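Local coordinates for protein imidazoleglycerol-phosphate dehydratase (Staphylococcus aureus subsp. aureus, PDB 2AE8) that catalyses the manganese-dependent dehydration of imidazoleglycerol phosphate to imidazoleacetol phosphate, the sixth step of histidine biosynthesis, at residues Met121-Val132 and His188-Arg199. Sequence-based numbering, arbitrary orientation.
Sequences MYIPMDETLARV and HEIEAIFKAFSR. With MG (magnesium ion), chain T; MG (magnesium ion), chain L.
The carboxylate of Glu127 meets the His188 ring edge-on: ND1 of His188 donates to the syn lone pair of OE2 of Glu127 (2.9 Å, 161°), with the two planes only 19° apart. Glu127 reaches the ring because its CG lies between the backbone N and the carbonyl carbon (chi1 81°) and the chain bends again at chi2. Its OE1 accepts the hydroxyl of Thr128 (OG1 to OE1 2.7 Å) from above the carboxylate plane and also the backbone N of Asn185. Together with the metal bond at NE2, this second-shell carboxylate should hold the imidazole's rotation, and it may raise the donor strength of NE2 toward the magnesium ion (2.2 Å). Asp126, salt-bridged to Arg166 of a neighbouring subunit, takes a water on that metal through OD2; His91 and Glu95 of the same neighbour complete the site. Glu191 OE1 binds a second magnesium ion. The remaining packing is apolar and close: Ala192 CB lies 3.6 Å from CG of selenomethionine Met125, and Val132 CG2 touches Ala196 CB. The beta-hairpin of strands 118-125 and 128-135, closed by a type II' turn from Met125 to Thr128, thus lies along helix 186-205, roughly antiparallel to it in 121-125 and parallel in 128-132, while Phe197 and Ile193 pack on helix 159-171.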
loop_
_atom_site.group_PDB
_atom_site.type_symbol
_atom_site.label_atom_id
_atom_site.label_comp_id
_atom_site.label_asym_id
_atom_site.label_seq_id
_atom_site.Cartn_x
_atom_site.Cartn_y
_atom_site.Cartn_z
HETATM N N MSE B 121 -23.852 -4.270 -34.784
HETATM C CA MSE B 121 -25.060 -4.694 -34.075
HETATM C C MSE B 121 -24.840 -4.841 -32.557
HETATM O O MSE B 121 -23.868 -5.448 -32.122
HETATM C CB MSE B 121 -25.572 -6.018 -34.642
HETATM C CG MSE B 121 -26.917 -6.437 -34.083
HETATM SE SE MSE B 121 -28.325 -5.316 -34.887
HETATM C CE MSE B 121 -29.719 -5.663 -33.699
ATOM N N TYR B 122 -25.763 -4.286 -31.779
ATOM C CA TYR B 122 -25.830 -4.544 -30.349
ATOM C C TYR B 122 -26.946 -5.557 -30.124
ATOM O O TYR B 122 -28.058 -5.407 -30.673
ATOM C CB TYR B 122 -26.137 -3.252 -29.584
ATOM C CG TYR B 122 -24.943 -2.361 -29.315
ATOM C CD1 TYR B 122 -24.510 -1.432 -30.258
ATOM C CD2 TYR B 122 -24.268 -2.428 -28.105
ATOM C CE1 TYR B 122 -23.420 -0.600 -30.007
ATOM C CE2 TYR B 122 -23.189 -1.595 -27.843
ATOM C CZ TYR B 122 -22.773 -0.689 -28.791
ATOM O OH TYR B 122 -21.705 0.123 -28.514
ATOM N N ILE B 123 -26.656 -6.605 -29.361
ATOM C CA ILE B 123 -27.694 -7.554 -28.968
ATOM C C ILE B 123 -27.693 -7.766 -27.445
ATOM O O ILE B 123 -26.670 -8.184 -26.885
ATOM C CB ILE B 123 -27.517 -8.934 -29.641
ATOM C CG1 ILE B 123 -27.684 -8.847 -31.171
ATOM C CG2 ILE B 123 -28.488 -9.989 -29.000
ATOM C CD1 ILE B 123 -29.112 -8.691 -31.627
ATOM N N PRO B 124 -28.843 -7.519 -26.794
ATOM C CA PRO B 124 -29.000 -7.842 -25.395
ATOM C C PRO B 124 -29.588 -9.254 -25.247
ATOM O O PRO B 124 -30.390 -9.701 -26.096
ATOM C CB PRO B 124 -29.999 -6.794 -24.933
ATOM C CG PRO B 124 -30.937 -6.637 -26.173
ATOM C CD PRO B 124 -30.080 -6.936 -27.367
HETATM N N MSE B 125 -29.151 -9.966 -24.217
HETATM C CA MSE B 125 -29.721 -11.259 -23.876
HETATM C C MSE B 125 -29.843 -11.287 -22.366
HETATM O O MSE B 125 -28.900 -11.660 -21.678
HETATM C CB MSE B 125 -28.829 -12.415 -24.352
HETATM C CG MSE B 125 -28.836 -12.683 -25.839
HETATM SE SE MSE B 125 -30.572 -13.394 -26.484
HETATM C CE MSE B 125 -30.829 -14.811 -25.169
ATOM N N ASP B 126 -31.010 -10.898 -21.862
ATOM C CA ASP B 126 -31.204 -10.617 -20.449
ATOM C C ASP B 126 -30.036 -9.765 -19.921
ATOM O O ASP B 126 -29.868 -8.631 -20.374
ATOM C CB ASP B 126 -31.436 -11.911 -19.639
ATOM C CG ASP B 126 -32.804 -12.557 -19.945
ATOM O OD1 ASP B 126 -33.709 -11.839 -20.413
ATOM O OD2 ASP B 126 -32.971 -13.775 -19.735
ATOM N N GLU B 127 -29.235 -10.313 -19.002
ATOM C CA GLU B 127 -28.128 -9.580 -18.364
ATOM C C GLU B 127 -26.996 -9.206 -19.328
ATOM O O GLU B 127 -26.229 -8.270 -19.083
ATOM C CB GLU B 127 -27.567 -10.396 -17.182
ATOM C CG GLU B 127 -26.570 -11.543 -17.556
ATOM C CD GLU B 127 -27.157 -12.647 -18.438
ATOM O OE1 GLU B 127 -26.394 -13.269 -19.218
ATOM O OE2 GLU B 127 -28.381 -12.895 -18.369
ATOM N N THR B 128 -26.900 -9.942 -20.430
ATOM C CA THR B 128 -25.763 -9.817 -21.348
ATOM C C THR B 128 -26.023 -8.733 -22.371
ATOM O O THR B 128 -27.169 -8.538 -22.799
ATOM C CB THR B 128 -25.532 -11.145 -22.086
ATOM O OG1 THR B 128 -24.991 -12.090 -21.167
ATOM C CG2 THR B 128 -24.552 -10.989 -23.263
ATOM N N LEU B 129 -24.964 -8.034 -22.769
ATOM C CA LEU B 129 -25.021 -7.145 -23.926
ATOM C C LEU B 129 -23.759 -7.367 -24.759
ATOM O O LEU B 129 -22.651 -7.300 -24.219
ATOM C CB LEU B 129 -25.129 -5.676 -23.495
ATOM C CG LEU B 129 -25.155 -4.628 -24.619
ATOM C CD1 LEU B 129 -26.460 -4.695 -25.443
ATOM C CD2 LEU B 129 -24.975 -3.248 -24.031
ATOM N N ALA B 130 -23.920 -7.673 -26.047
ATOM C CA ALA B 130 -22.775 -7.777 -26.934
ATOM C C ALA B 130 -22.840 -6.774 -28.072
ATOM O O ALA B 130 -23.941 -6.412 -28.544
ATOM C CB ALA B 130 -22.622 -9.196 -27.475
ATOM N N ARG B 131 -21.662 -6.323 -28.503
ATOM C CA ARG B 131 -21.533 -5.502 -29.702
ATOM C C ARG B 131 -20.587 -6.195 -30.660
ATOM O O ARG B 131 -19.496 -6.619 -30.273
ATOM C CB ARG B 131 -20.994 -4.099 -29.401
ATOM C CG ARG B 131 -20.678 -3.280 -30.665
ATOM C CD ARG B 131 -19.951 -1.980 -30.363
ATOM N NE ARG B 131 -18.620 -2.228 -29.809
ATOM C CZ ARG B 131 -18.188 -1.724 -28.656
ATOM N NH1 ARG B 131 -18.982 -0.934 -27.935
ATOM N NH2 ARG B 131 -16.960 -2.012 -28.232
ATOM N N VAL B 132 -20.994 -6.290 -31.922
ATOM C CA VAL B 132 -20.091 -6.788 -32.961
ATOM C C VAL B 132 -20.050 -5.790 -34.105
ATOM O O VAL B 132 -21.096 -5.299 -34.546
ATOM C CB VAL B 132 -20.462 -8.187 -33.443
ATOM C CG1 VAL B 132 -19.519 -8.622 -34.563
ATOM C CG2 VAL B 132 -20.398 -9.187 -32.257
ATOM N N HIS B 188 -26.243 -17.138 -22.738
ATOM C CA HIS B 188 -26.647 -15.822 -23.195
ATOM C C HIS B 188 -25.488 -15.075 -23.844
ATOM O O HIS B 188 -25.671 -14.360 -24.838
ATOM C CB HIS B 188 -27.165 -14.983 -22.020
ATOM C CG HIS B 188 -28.480 -15.445 -21.484
ATOM N ND1 HIS B 188 -29.052 -14.895 -20.363
ATOM C CD2 HIS B 188 -29.331 -16.416 -21.906
ATOM C CE1 HIS B 188 -30.208 -15.493 -20.123
ATOM N NE2 HIS B 188 -30.399 -16.421 -21.045
ATOM N N GLU B 189 -24.297 -15.225 -23.258
ATOM C CA GLU B 189 -23.115 -14.525 -23.737
ATOM C C GLU B 189 -22.781 -14.969 -25.158
ATOM O O GLU B 189 -22.583 -14.155 -26.046
ATOM C CB GLU B 189 -21.928 -14.815 -22.807
ATOM C CG GLU B 189 -21.922 -14.011 -21.492
ATOM C CD GLU B 189 -20.967 -14.593 -20.442
ATOM O OE1 GLU B 189 -20.235 -15.576 -20.724
ATOM O OE2 GLU B 189 -20.996 -14.096 -19.303
ATOM N N ILE B 190 -22.677 -16.272 -25.350
ATOM C CA ILE B 190 -22.387 -16.825 -26.655
ATOM C C ILE B 190 -23.503 -16.508 -27.662
ATOM O O ILE B 190 -23.235 -16.139 -28.805
ATOM C CB ILE B 190 -22.175 -18.341 -26.541
ATOM C CG1 ILE B 190 -20.969 -18.611 -25.616
ATOM C CG2 ILE B 190 -21.934 -18.939 -27.925
ATOM C CD1 ILE B 190 -20.873 -20.055 -25.117
ATOM N N GLU B 191 -24.747 -16.659 -27.232
ATOM C CA GLU B 191 -25.882 -16.384 -28.109
ATOM C C GLU B 191 -25.927 -14.931 -28.567
ATOM O O GLU B 191 -26.106 -14.665 -29.756
ATOM C CB GLU B 191 -27.200 -16.815 -27.458
ATOM C CG GLU B 191 -28.413 -16.556 -28.320
ATOM C CD GLU B 191 -29.580 -17.478 -28.001
ATOM O OE1 GLU B 191 -29.462 -18.348 -27.110
ATOM O OE2 GLU B 191 -30.628 -17.325 -28.651
ATOM N N ALA B 192 -25.773 -13.981 -27.644
ATOM C CA ALA B 192 -25.702 -12.561 -28.024
ATOM C C ALA B 192 -24.594 -12.303 -29.050
ATOM O O ALA B 192 -24.789 -11.556 -30.017
ATOM C CB ALA B 192 -25.513 -11.658 -26.775
ATOM N N ILE B 193 -23.430 -12.921 -28.848
ATOM C CA ILE B 193 -22.304 -12.767 -29.787
ATOM C C ILE B 193 -22.639 -13.336 -31.194
ATOM O O ILE B 193 -22.392 -12.685 -32.209
ATOM C CB ILE B 193 -21.022 -13.432 -29.249
ATOM C CG1 ILE B 193 -20.470 -12.659 -28.024
ATOM C CG2 ILE B 193 -19.942 -13.556 -30.362
ATOM C CD1 ILE B 193 -19.402 -13.442 -27.273
ATOM N N PHE B 194 -23.189 -14.548 -31.243
ATOM C CA PHE B 194 -23.626 -15.124 -32.524
ATOM C C PHE B 194 -24.705 -14.292 -33.200
ATOM O O PHE B 194 -24.624 -14.050 -34.402
ATOM C CB PHE B 194 -24.094 -16.572 -32.368
ATOM C CG PHE B 194 -23.008 -17.578 -32.542
ATOM C CD1 PHE B 194 -22.690 -18.059 -33.816
ATOM C CD2 PHE B 194 -22.294 -18.050 -31.439
ATOM C CE1 PHE B 194 -21.677 -19.001 -33.996
ATOM C CE2 PHE B 194 -21.259 -19.008 -31.597
ATOM C CZ PHE B 194 -20.949 -19.488 -32.889
ATOM N N LYS B 195 -25.695 -13.832 -32.442
ATOM C CA LYS B 195 -26.739 -12.978 -32.999
ATOM C C LYS B 195 -26.177 -11.668 -33.562
ATOM O O LYS B 195 -26.491 -11.275 -34.688
ATOM C CB LYS B 195 -27.857 -12.691 -31.984
ATOM C CG LYS B 195 -28.780 -13.906 -31.646
ATOM C CD LYS B 195 -29.953 -13.532 -30.690
ATOM C CE LYS B 195 -30.837 -12.383 -31.246
ATOM N NZ LYS B 195 -32.113 -12.212 -30.454
ATOM N N ALA B 196 -25.343 -10.990 -32.781
ATOM C CA ALA B 196 -24.774 -9.719 -33.196
ATOM C C ALA B 196 -23.849 -9.863 -34.400
ATOM O O ALA B 196 -23.913 -9.049 -35.302
ATOM C CB ALA B 196 -24.037 -9.048 -32.029
ATOM N N PHE B 197 -22.969 -10.858 -34.403
ATOM C CA PHE B 197 -22.085 -11.053 -35.545
ATOM C C PHE B 197 -22.886 -11.299 -36.835
ATOM O O PHE B 197 -22.592 -10.709 -37.872
ATOM C CB PHE B 197 -21.140 -12.236 -35.328
ATOM C CG PHE B 197 -20.313 -12.571 -36.557
ATOM C CD1 PHE B 197 -19.178 -11.832 -36.866
ATOM C CD2 PHE B 197 -20.706 -13.606 -37.424
ATOM C CE1 PHE B 197 -18.416 -12.120 -37.998
ATOM C CE2 PHE B 197 -19.962 -13.893 -38.565
ATOM C CZ PHE B 197 -18.807 -13.155 -38.852
ATOM N N SER B 198 -23.877 -12.191 -36.754
ATOM C CA SER B 198 -24.705 -12.570 -37.909
ATOM C C SER B 198 -25.410 -11.348 -38.473
ATOM O O SER B 198 -25.420 -11.139 -39.678
ATOM C CB SER B 198 -25.774 -13.566 -37.493
ATOM O OG SER B 198 -25.195 -14.684 -36.881
ATOM N N ARG B 199 -26.018 -10.560 -37.595
ATOM C CA ARG B 199 -26.760 -9.397 -38.015
ATOM C C ARG B 199 -25.842 -8.358 -38.621
ATOM O O ARG B 199 -26.150 -7.809 -39.667
ATOM C CB ARG B 199 -27.554 -8.799 -36.863
ATOM C CG ARG B 199 -28.757 -9.625 -36.463
ATOM C CD ARG B 199 -29.901 -8.716 -36.084
ATOM N NE ARG B 199 -31.171 -9.333 -36.461
ATOM C CZ ARG B 199 -32.230 -8.675 -36.920
ATOM N NH1 ARG B 199 -32.216 -7.350 -37.068
ATOM N NH2 ARG B 199 -33.316 -9.353 -37.220
HETATM MG MG MG T . -32.198 -17.607 -21.363
HETATM MG MG MG L . -30.247 -20.308 -27.034
HETATM O O HOH W 1 -31.938 -10.674 -28.244
HETATM O O HOH W 2 -33.512 -15.944 -21.244
HETATM O O HOH W 3 -31.834 -18.110 -23.781
HETATM O O HOH W 4 -32.693 -17.442 -19.199
#